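Mlr3007 protein (PDB 3QQM) probably catalyses the pyridoxal-phosphate-dependent transamination of leucine, isoleucine and valine with 2-oxoglutarate, as a class-IV aminotransferase. Local coordinates at residues Ala38-Ser43 with Thr73-Ala78; Trp99-Ala104 with Leu206-Ser211; Gly164-Pro169 with Ala182-Glu187. All blocks are in the same frame, centred on the assembly; numbering follows the deposited sequence. Where two conformers were deposited one is given.

Contact 1: residues Ala38-Ser43 with Thr73-Ala78; sequences ARLYGS and TRLALA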
loop_
_atom_site.group_PDB
_atom_site.type_symbol
_atom_site.label_atom_id
_atom_site.label_comp_id
_atom_site.label_asym_id
_atom_site.label_seq_id
_atom_site.Cartn_x
_atom_site.Cartn_y
_atom_site.Cartn_z
ATOM N N ALA A 38 -6.049 0.393 13.095
ATOM C CA ALA A 38 -6.691 1.708 13.112
ATOM C C ALA A 38 -7.342 1.944 11.757
ATOM O O ALA A 38 -8.506 2.309 11.694
ATOM C CB ALA A 38 -5.700 2.831 13.427
ATOM N N ARG A 39 -6.584 1.722 10.683
ATOM C CA ARG A 39 -7.106 1.901 9.344
ATOM C C ARG A 39 -8.276 0.960 9.051
ATOM O O ARG A 39 -9.294 1.403 8.578
ATOM C CB ARG A 39 -6.029 1.661 8.300
ATOM C CG ARG A 39 -6.554 1.881 6.873
ATOM C CD ARG A 39 -5.453 1.945 5.909
ATOM N NE ARG A 39 -4.754 0.675 5.767
ATOM C CZ ARG A 39 -3.623 0.534 5.081
ATOM N NH1 ARG A 39 -3.018 1.599 4.566
ATOM N NH2 ARG A 39 -3.037 -0.655 4.981
ATOM N N LEU A 40 -8.079 -0.339 9.275
ATOM C CA LEU A 40 -9.117 -1.336 9.028
ATOM C C LEU A 40 -10.397 -1.055 9.821
ATOM O O LEU A 40 -11.503 -1.073 9.266
ATOM C CB LEU A 40 -8.616 -2.743 9.380
ATOM C CG LEU A 40 -9.641 -3.861 9.261
ATOM C CD1 LEU A 40 -10.129 -3.996 7.817
ATOM C CD2 LEU A 40 -9.040 -5.154 9.759
ATOM N N TYR A 41 -10.252 -0.778 11.107
ATOM C CA TYR A 41 -11.425 -0.527 11.918
ATOM C C TYR A 41 -12.096 0.790 11.542
ATOM O O TYR A 41 -13.337 0.880 11.542
ATOM C CB TYR A 41 -11.108 -0.584 13.396
ATOM C CG TYR A 41 -10.654 -1.934 13.881
ATOM C CD1 TYR A 41 -11.190 -3.082 13.367
ATOM C CD2 TYR A 41 -9.824 -2.049 14.969
ATOM C CE1 TYR A 41 -10.813 -4.325 13.841
ATOM C CE2 TYR A 41 -9.457 -3.290 15.468
ATOM C CZ TYR A 41 -9.959 -4.419 14.901
ATOM O OH TYR A 41 -9.608 -5.658 15.370
ATOM N N GLY A 42 -11.290 1.792 11.202
ATOM C CA GLY A 42 -11.812 3.094 10.803
ATOM C C GLY A 42 -12.604 2.959 9.500
ATOM O O GLY A 42 -13.719 3.441 9.407
ATOM N N SER A 43 -12.035 2.262 8.519
ATOM C CA SER A 43 -12.717 2.070 7.248
ATOM C C SER A 43 -13.984 1.238 7.403
ATOM O O SER A 43 -15.000 1.573 6.835
ATOM C CB SER A 43 -11.788 1.424 6.218
ATOM O OG SER A 43 -10.680 2.235 5.975
ATOM N N THR A 73 1.359 -11.455 5.885
ATOM C CA THR A 73 0.051 -11.780 6.363
ATOM C C THR A 73 -1.008 -10.938 5.700
ATOM O O THR A 73 -0.926 -9.728 5.724
ATOM C CB THR A 73 -0.018 -11.528 7.862
ATOM O OG1 THR A 73 1.024 -12.279 8.516
ATOM C CG2 THR A 73 -1.407 -11.912 8.413
ATOM N N ARG A 74 -2.004 -11.587 5.101
ATOM C CA ARG A 74 -3.090 -10.866 4.464
ATOM C C ARG A 74 -4.373 -11.069 5.269
ATOM O O ARG A 74 -4.854 -12.194 5.411
ATOM C CB ARG A 74 -3.325 -11.330 3.022
ATOM C CG ARG A 74 -4.366 -10.455 2.298
ATOM C CD ARG A 74 -4.920 -11.049 1.018
ATOM N NE ARG A 74 -5.621 -12.307 1.287
ATOM C CZ ARG A 74 -5.174 -13.518 0.942
ATOM N NH1 ARG A 74 -4.066 -13.663 0.205
ATOM N NH2 ARG A 74 -5.877 -14.586 1.266
ATOM N N LEU A 75 -4.938 -9.961 5.743
ATOM C CA LEU A 75 -6.192 -9.945 6.511
ATOM C C LEU A 75 -7.262 -9.349 5.618
ATOM O O LEU A 75 -7.017 -8.319 5.003
ATOM C CB LEU A 75 -6.042 -9.081 7.747
ATOM C CG LEU A 75 -7.231 -9.007 8.695
ATOM C CD1 LEU A 75 -7.539 -10.380 9.312
ATOM C CD2 LEU A 75 -6.972 -7.940 9.794
ATOM N N ALA A 76 -8.429 -9.996 5.523
ATOM C CA ALA A 76 -9.530 -9.508 4.681
ATOM C C ALA A 76 -10.852 -9.532 5.432
ATOM O O ALA A 76 -11.126 -10.453 6.182
ATOM C CB ALA A 76 -9.644 -10.321 3.395
ATOM N N LEU A 77 -11.664 -8.502 5.200
ATOM C CA LEU A 77 -12.965 -8.360 5.833
ATOM C C LEU A 77 -14.075 -8.077 4.812
ATOM O O LEU A 77 -13.973 -7.156 4.000
ATOM C CB LEU A 77 -12.904 -7.205 6.821
ATOM C CG LEU A 77 -14.150 -6.885 7.632
ATOM C CD1 LEU A 77 -14.464 -8.023 8.626
ATOM C CD2 LEU A 77 -13.956 -5.541 8.347
ATOM N N ALA A 78 -15.130 -8.868 4.873
ATOM C CA ALA A 78 -16.296 -8.694 4.021
ATOM C C ALA A 78 -17.338 -7.882 4.806
ATOM O O ALA A 78 -17.340 -7.894 6.050
ATOM C CB ALA A 78 -16.878 -10.042 3.585
#

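Contact 2: residues Trp99-Ala104 with Leu206-Ser211; sequences WILRLA and LFVGNS. With EDO (1,2-ethanediol), chain V.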
loop_
_atom_site.group_PDB
_atom_site.type_symbol
_atom_site.label_atom_id
_atom_site.label_comp_id
_atom_site.label_asym_id
_atom_site.label_seq_id
_atom_site.Cartn_x
_atom_site.Cartn_y
_atom_site.Cartn_z
ATOM N N TRP A 99 14.300 -1.137 -7.523
ATOM C CA TRP A 99 13.105 -1.323 -8.353
ATOM C C TRP A 99 12.993 -0.282 -9.467
ATOM O O TRP A 99 13.188 0.919 -9.227
ATOM C CB TRP A 99 11.855 -1.247 -7.466
ATOM C CG TRP A 99 11.418 -2.547 -6.909
ATOM C CD1 TRP A 99 12.185 -3.664 -6.710
ATOM C CD2 TRP A 99 10.170 -2.814 -6.282
ATOM N NE1 TRP A 99 11.443 -4.651 -6.140
ATOM C CE2 TRP A 99 10.207 -4.151 -5.836
ATOM C CE3 TRP A 99 9.004 -2.078 -6.110
ATOM C CZ2 TRP A 99 9.131 -4.759 -5.233
ATOM C CZ3 TRP A 99 7.938 -2.675 -5.517
ATOM C CH2 TRP A 99 8.000 -4.014 -5.082
ATOM N N ILE A 100 12.689 -0.768 -10.676
ATOM C CA ILE A 100 12.515 0.070 -11.842
ATOM C C ILE A 100 11.061 0.493 -11.893
ATOM O O ILE A 100 10.168 -0.353 -11.783
ATOM C CB ILE A 100 12.823 -0.690 -13.152
ATOM C CG1 ILE A 100 14.245 -1.275 -13.142
ATOM C CG2 ILE A 100 12.634 0.236 -14.363
ATOM C CD1 ILE A 100 14.565 -2.084 -14.390
ATOM N N LEU A 101 10.821 1.793 -12.054
ATOM C CA LEU A 101 9.457 2.319 -12.126
ATOM C C LEU A 101 9.150 2.830 -13.498
ATOM O O LEU A 101 10.038 3.342 -14.173
ATOM C CB LEU A 101 9.279 3.495 -11.157
ATOM C CG LEU A 101 9.677 3.237 -9.725
ATOM C CD1 LEU A 101 9.510 4.499 -8.918
ATOM C CD2 LEU A 101 8.850 2.112 -9.144
ATOM N N ARG A 102 7.878 2.724 -13.883
ATOM C CA ARG A 102 7.373 3.248 -15.147
ATOM C C ARG A 102 6.007 3.906 -14.863
ATOM O O ARG A 102 5.329 3.565 -13.870
ATOM C CB ARG A 102 7.184 2.152 -16.197
ATOM C CG ARG A 102 8.400 1.300 -16.478
ATOM C CD ARG A 102 9.466 2.034 -17.181
ATOM N NE ARG A 102 9.087 2.287 -18.573
ATOM C CZ ARG A 102 9.417 1.503 -19.605
ATOM N NH1 ARG A 102 10.143 0.394 -19.434
ATOM N NH2 ARG A 102 9.011 1.835 -20.815
ATOM N N LEU A 103 5.599 4.816 -15.745
ATOM C CA LEU A 103 4.331 5.518 -15.616
ATOM C C LEU A 103 3.238 4.855 -16.428
ATOM O O LEU A 103 3.382 4.631 -17.642
ATOM C CB LEU A 103 4.471 6.952 -16.106
ATOM C CG LEU A 103 3.229 7.849 -16.080
ATOM C CD1 LEU A 103 2.770 8.118 -14.656
ATOM C CD2 LEU A 103 3.544 9.158 -16.808
ATOM N N ALA A 104 2.143 4.538 -15.760
ATOM C CA ALA A 104 1.015 3.950 -16.435
ATOM C C ALA A 104 0.228 5.043 -17.116
ATOM O O ALA A 104 0.258 6.187 -16.678
ATOM C CB ALA A 104 0.083 3.238 -15.432
ATOM N N LEU A 206 15.024 8.302 -4.713
ATOM C CA LEU A 206 13.653 7.957 -4.911
ATOM C C LEU A 206 13.390 6.601 -4.329
ATOM O O LEU A 206 14.254 5.717 -4.387
ATOM C CB LEU A 206 13.362 7.958 -6.411
ATOM C CG LEU A 206 11.944 7.629 -6.851
ATOM C CD1 LEU A 206 10.943 8.593 -6.239
ATOM C CD2 LEU A 206 11.863 7.657 -8.366
ATOM N N PHE A 207 12.206 6.449 -3.740
ATOM C CA PHE A 207 11.786 5.205 -3.148
ATOM C C PHE A 207 10.308 4.989 -3.351
ATOM O O PHE A 207 9.559 5.926 -3.603
ATOM C CB PHE A 207 11.966 5.218 -1.611
ATOM C CG PHE A 207 13.345 5.575 -1.142
ATOM C CD1 PHE A 207 13.694 6.877 -0.936
ATOM C CD2 PHE A 207 14.271 4.586 -0.833
ATOM C CE1 PHE A 207 14.956 7.199 -0.482
ATOM C CE2 PHE A 207 15.541 4.895 -0.380
ATOM C CZ PHE A 207 15.884 6.192 -0.201
ATOM N N VAL A 208 9.892 3.739 -3.222
ATOM C CA VAL A 208 8.476 3.383 -3.186
ATOM C C VAL A 208 8.430 2.515 -1.954
ATOM O O VAL A 208 9.441 1.929 -1.577
ATOM C CB VAL A 208 7.942 2.667 -4.440
ATOM C CG1 VAL A 208 7.824 3.673 -5.610
ATOM C CG2 VAL A 208 8.791 1.445 -4.807
ATOM N N GLY A 209 7.309 2.468 -1.266
ATOM C CA GLY A 209 7.251 1.619 -0.080
ATOM C C GLY A 209 5.881 1.271 0.409
ATOM O O GLY A 209 4.878 1.844 -0.049
ATOM N N ASN A 210 5.841 0.265 1.284
ATOM C CA ASN A 210 4.623 -0.170 1.925
ATOM C C ASN A 210 4.971 -0.742 3.287
ATOM O O ASN A 210 6.145 -0.870 3.635
ATOM C CB ASN A 210 3.810 -1.145 1.070
ATOM C CG ASN A 210 4.570 -2.401 0.693
ATOM O OD1 ASN A 210 5.404 -2.906 1.435
ATOM N ND2 ASN A 210 4.225 -2.943 -0.447
ATOM N N SER A 211 3.947 -1.032 4.081
ATOM C CA SER A 211 4.174 -1.537 5.428
ATOM C C SER A 211 4.892 -2.888 5.414
ATOM O O SER A 211 5.711 -3.164 6.261
ATOM C CB SER A 211 2.859 -1.669 6.195
ATOM O OG SER A 211 3.133 -1.954 7.552
HETATM C C1 EDO V . 17.613 5.283 -5.887
HETATM O O1 EDO V . 17.248 6.575 -6.388
HETATM C C2 EDO V . 18.252 5.406 -4.501
HETATM O O2 EDO V . 17.286 5.794 -3.506
#

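Contact 3: residues Gly164-Pro169 with Ala182-Glu187; sequences GVLATP and AELLDE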
loop_
_atom_site.group_PDB
_atom_site.type_symbol
_atom_site.label_atom_id
_atom_site.label_comp_id
_atom_site.label_asym_id
_atom_site.label_seq_id
_atom_site.Cartn_x
_atom_site.Cartn_y
_atom_site.Cartn_z
ATOM N N GLY A 164 16.907 15.800 1.939
ATOM C CA GLY A 164 16.756 14.705 2.878
ATOM C C GLY A 164 15.320 14.389 3.296
ATOM O O GLY A 164 15.080 13.395 3.962
ATOM N N VAL A 165 14.373 15.246 2.921
ATOM C CA VAL A 165 12.986 15.018 3.259
ATOM C C VAL A 165 12.350 14.142 2.178
ATOM O O VAL A 165 12.626 14.327 1.004
ATOM C CB VAL A 165 12.220 16.344 3.404
ATOM C CG1 VAL A 165 10.725 16.084 3.546
ATOM C CG2 VAL A 165 12.751 17.128 4.595
ATOM N N LEU A 166 11.565 13.150 2.594
ATOM C CA LEU A 166 10.881 12.257 1.670
ATOM C C LEU A 166 9.520 12.878 1.271
ATOM O O LEU A 166 8.541 12.801 2.007
ATOM C CB LEU A 166 10.722 10.869 2.302
ATOM C CG LEU A 166 12.082 10.143 2.587
ATOM C CD1 LEU A 166 11.889 8.941 3.528
ATOM C CD2 LEU A 166 12.826 9.715 1.321
ATOM N N ALA A 167 9.497 13.542 0.123
ATOM C CA ALA A 167 8.295 14.202 -0.388
ATOM C C ALA A 167 7.403 13.122 -0.939
ATOM O O ALA A 167 7.831 12.357 -1.781
ATOM C CB ALA A 167 8.659 15.244 -1.476
ATOM N N THR A 168 6.187 13.034 -0.418
ATOM C CA THR A 168 5.222 12.020 -0.818
ATOM C C THR A 168 3.925 12.722 -1.230
ATOM O O THR A 168 3.547 13.723 -0.604
ATOM C CB THR A 168 4.965 11.038 0.351
ATOM O OG1 THR A 168 4.306 9.873 -0.134
ATOM C CG2 THR A 168 4.130 11.692 1.481
ATOM N N PRO A 169 3.247 12.223 -2.287
ATOM C CA PRO A 169 2.046 12.888 -2.744
ATOM C C PRO A 169 0.988 13.155 -1.650
ATOM O O PRO A 169 0.677 12.280 -0.835
ATOM C CB PRO A 169 1.523 11.935 -3.806
ATOM C CG PRO A 169 2.713 11.337 -4.365
ATOM C CD PRO A 169 3.597 11.113 -3.191
ATOM N N ALA A 182 2.048 6.769 6.584
ATOM C CA ALA A 182 1.617 7.435 7.791
ATOM C C ALA A 182 2.734 7.470 8.838
ATOM O O ALA A 182 2.922 8.470 9.525
ATOM C CB ALA A 182 0.398 6.727 8.361
ATOM N N GLU A 183 3.456 6.373 9.006
ATOM C CA GLU A 183 4.498 6.366 10.018
ATOM C C GLU A 183 5.603 7.374 9.676
ATOM O O GLU A 183 6.112 8.053 10.561
ATOM C CB GLU A 183 5.100 4.977 10.194
ATOM C CG GLU A 183 6.019 4.822 11.448
ATOM C CD GLU A 183 6.550 3.398 11.610
ATOM O OE1 GLU A 183 7.307 2.932 10.732
ATOM O OE2 GLU A 183 6.245 2.754 12.650
ATOM N N LEU A 184 5.976 7.443 8.404
ATOM C CA LEU A 184 7.022 8.346 7.977
ATOM C C LEU A 184 6.578 9.799 8.116
ATOM O O LEU A 184 7.399 10.670 8.403
ATOM C CB LEU A 184 7.445 8.055 6.535
ATOM C CG LEU A 184 8.071 6.699 6.213
ATOM C CD1 LEU A 184 8.249 6.594 4.708
ATOM C CD2 LEU A 184 9.405 6.477 6.940
ATOM N N LEU A 185 5.285 10.063 7.921
ATOM C CA LEU A 185 4.769 11.417 8.047
ATOM C C LEU A 185 4.783 11.830 9.494
ATOM O O LEU A 185 5.203 12.946 9.816
ATOM C CB LEU A 185 3.349 11.543 7.462
ATOM C CG LEU A 185 3.251 11.623 5.928
ATOM C CD1 LEU A 185 1.833 11.406 5.430
ATOM C CD2 LEU A 185 3.806 12.978 5.445
ATOM N N ASP A 186 4.322 10.937 10.371
ATOM C CA ASP A 186 4.292 11.238 11.811
ATOM C C ASP A 186 5.706 11.377 12.426
ATOM O O ASP A 186 5.881 12.060 13.420
ATOM C CB ASP A 186 3.476 10.180 12.584
ATOM C CG ASP A 186 1.974 10.237 12.270
ATOM O OD1 ASP A 186 1.499 11.255 11.700
ATOM O OD2 ASP A 186 1.265 9.263 12.625
ATOM N N GLU A 187 6.702 10.719 11.839
ATOM C CA GLU A 187 8.082 10.816 12.358
ATOM C C GLU A 187 8.797 12.074 11.852
ATOM O O GLU A 187 9.893 12.371 12.300
ATOM C CB GLU A 187 8.902 9.578 11.982
ATOM C CG GLU A 187 8.508 8.310 12.708
ATOM C CD GLU A 187 9.176 7.061 12.116
ATOM O OE1 GLU A 187 9.755 7.170 11.020
ATOM O OE2 GLU A 187 9.099 5.968 12.732
#

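Contact 1: residues Ala38-Ser43 with Thr73-Ala78
Leu-40 reaches out from helix 38-43 to lie over two leucines, Leu-75 and Leu-77, that strand 73-78 presents on one face; all three are buried. Its CA-CB bond already heads for the strand, and the methylene CB is still 5.5 Å from the nearest strand methyl, Leu-75 CD2. CG sits anti to the backbone N (chi1 176°), which carries the side chain straight on from the helix, and the branch opens only once it is near the strand. There the two methyls part company. CD2 goes to Leu-75, where it meets CD2 of that residue at 3.5 Å, tighter than a usual methyl-methyl contact, the two side chains crossing at about a right angle. CD1 turns the other way along the strand to Leu-77, whose CD2 lies 4.2 Å from it in a more relaxed contact at a slanting angle. One branched tip thus bridges residues two apart in the strand, the spacing that brings side chains to the same face, while Ala-76 between them points away. The arrangement has two layers: helices 33-47 and 53-64 pack on the face to which Leu-75 points, in the antiparallel sheet that holds strands 17-25, 71-78 and 83-89. Leu-40 also touches Leu-18 and Glu-20 of strand 17-25, and Leu-75 is covered further by Ile-56 and Leu-60 of helix 53-64. One residue earlier on helix 33-47, Arg-39 has a different task: its NH1 hydrogen-bonds phosphate oxygen OP1 of the pyridoxal-phosphate-modified residue at position 118, while NH2 forms a salt bridge with Glu-20 OE1.

Contact 2: residues Trp99-Ala104 with Leu206-Ser211
This is a buried apolar contact between two strands of one sheet that flank strand 214-220, made by side chains meeting on one face. Strands 99-103 and 206-210 run at 95° to one another, which implies a strongly twisted sheet, and their axes are 8.9 Å apart at the closest, too far for backbone pairing. Val-208 touches both residues of strand 99-103 that take part. With Val-208 CG1 anti to the carbonyl carbon (chi1 -73°), that methyl faces Leu-101, 3.8 Å from its CD1, the two side chains sliding past one another in opposite directions, and CG2 is left to approach CE3 of the Trp-99 indole at 3.8 Å. Leu-101 and Leu-206 meet tip to tip, CD1 of the first 4.0 Å from CD2 of the second. On the backbone side, Leu-206 holds a 1,2-ethanediol molecule, probably from the crystallisation liquor: its N donates to O1 at 3.3 Å and its O accepts from O2. Just past the strand, Ser-211 N hydrogen-bonds phosphate oxygen OP2 of the modified residue at position 118. Strand 214-220 pairs with both strands, Leu-101 also touching its Ala-218 and Leu-220; beyond strand 99-103 comes strand 139-143, and Leu-200 of helix 197-200 packs on Leu-206.

Contact 3: residues Gly164-Pro169 with Ala182-Glu187
The backbones of strand 166-169 and helix 182-186 come nearest at Leu-166 and Leu-184, whose CA atoms are 8.4 Å apart, a distance that leaves the contact entirely to side chains. Within the helix, Asp-186 N and Glu-187 N bond back to Ala-182 O and Glu-183 O, each at 3.0 Å. On the strand, Leu-166 and Thr-168 point to the helix and Ala-167 between them points away, the normal alternation of an extended chain. The two elements belong to a beta-alpha-beta unit: the chain leaves strand 166-169, passes through helix 179-186 and returns in strand 190-193, which lies parallel beside the first.

The two pairs of side chains follow one another along the strand. Leu-166 CD1 meets Leu-184 CD1 at 4.5 Å, a loose methyl contact, and Phe-158 of strand 156-160 touches both leucines. Further along, Thr-168 offers its methyl: CG2 lies 4.2 Å from Leu-185 CD2. The threonine torsion explains the choice. With OG1 anti to the backbone N (chi1 -165°), CG2 is left between the backbone N and the carbonyl carbon and looks to the helix, while OG1 hydrogen-bonds Val-157 O. Leu-185 starts to one side of the strand, yet its end swings in, the side chains of this pair crossing at a slant.

Charged groups are kept on other faces of the helix: Glu-183 OE1 forms a salt bridge with Arg-32 NH1, and Asp-186 OD2 one with Arg-35 NH2. Across the contact itself only methyls meet, at ordinary or generous distances, through dispersion and the exclusion of water. These pairs give no directional bond; direction comes from polar links outside them, such as Arg-181 NH2 to Pro-169 O and the two salt bridges.

Contacts 1 and 2 are core, every touching residue buried, and lie on opposite sides of the chain's centre; contact 3 is only partly buried, with Glu-183 and Asp-186 of its helix paired to arginines. Contacts 1 and 3 each set a helix on a strand, but in different sheets, whereas contact 2 joins two strands of one sheet. All three are apolar across the interface; contact 1 has the tightest methyl pair, contact 3 the loosest, and contact 2 alone brings in an aromatic ring. Contacts 2 and 3 touch, Phe-207 CD1 lying 3.7 Å from Leu-166 CD2. A residue next to each of contacts 1 and 2 bonds the cofactor phosphate, one from a helix side chain and one from a backbone N.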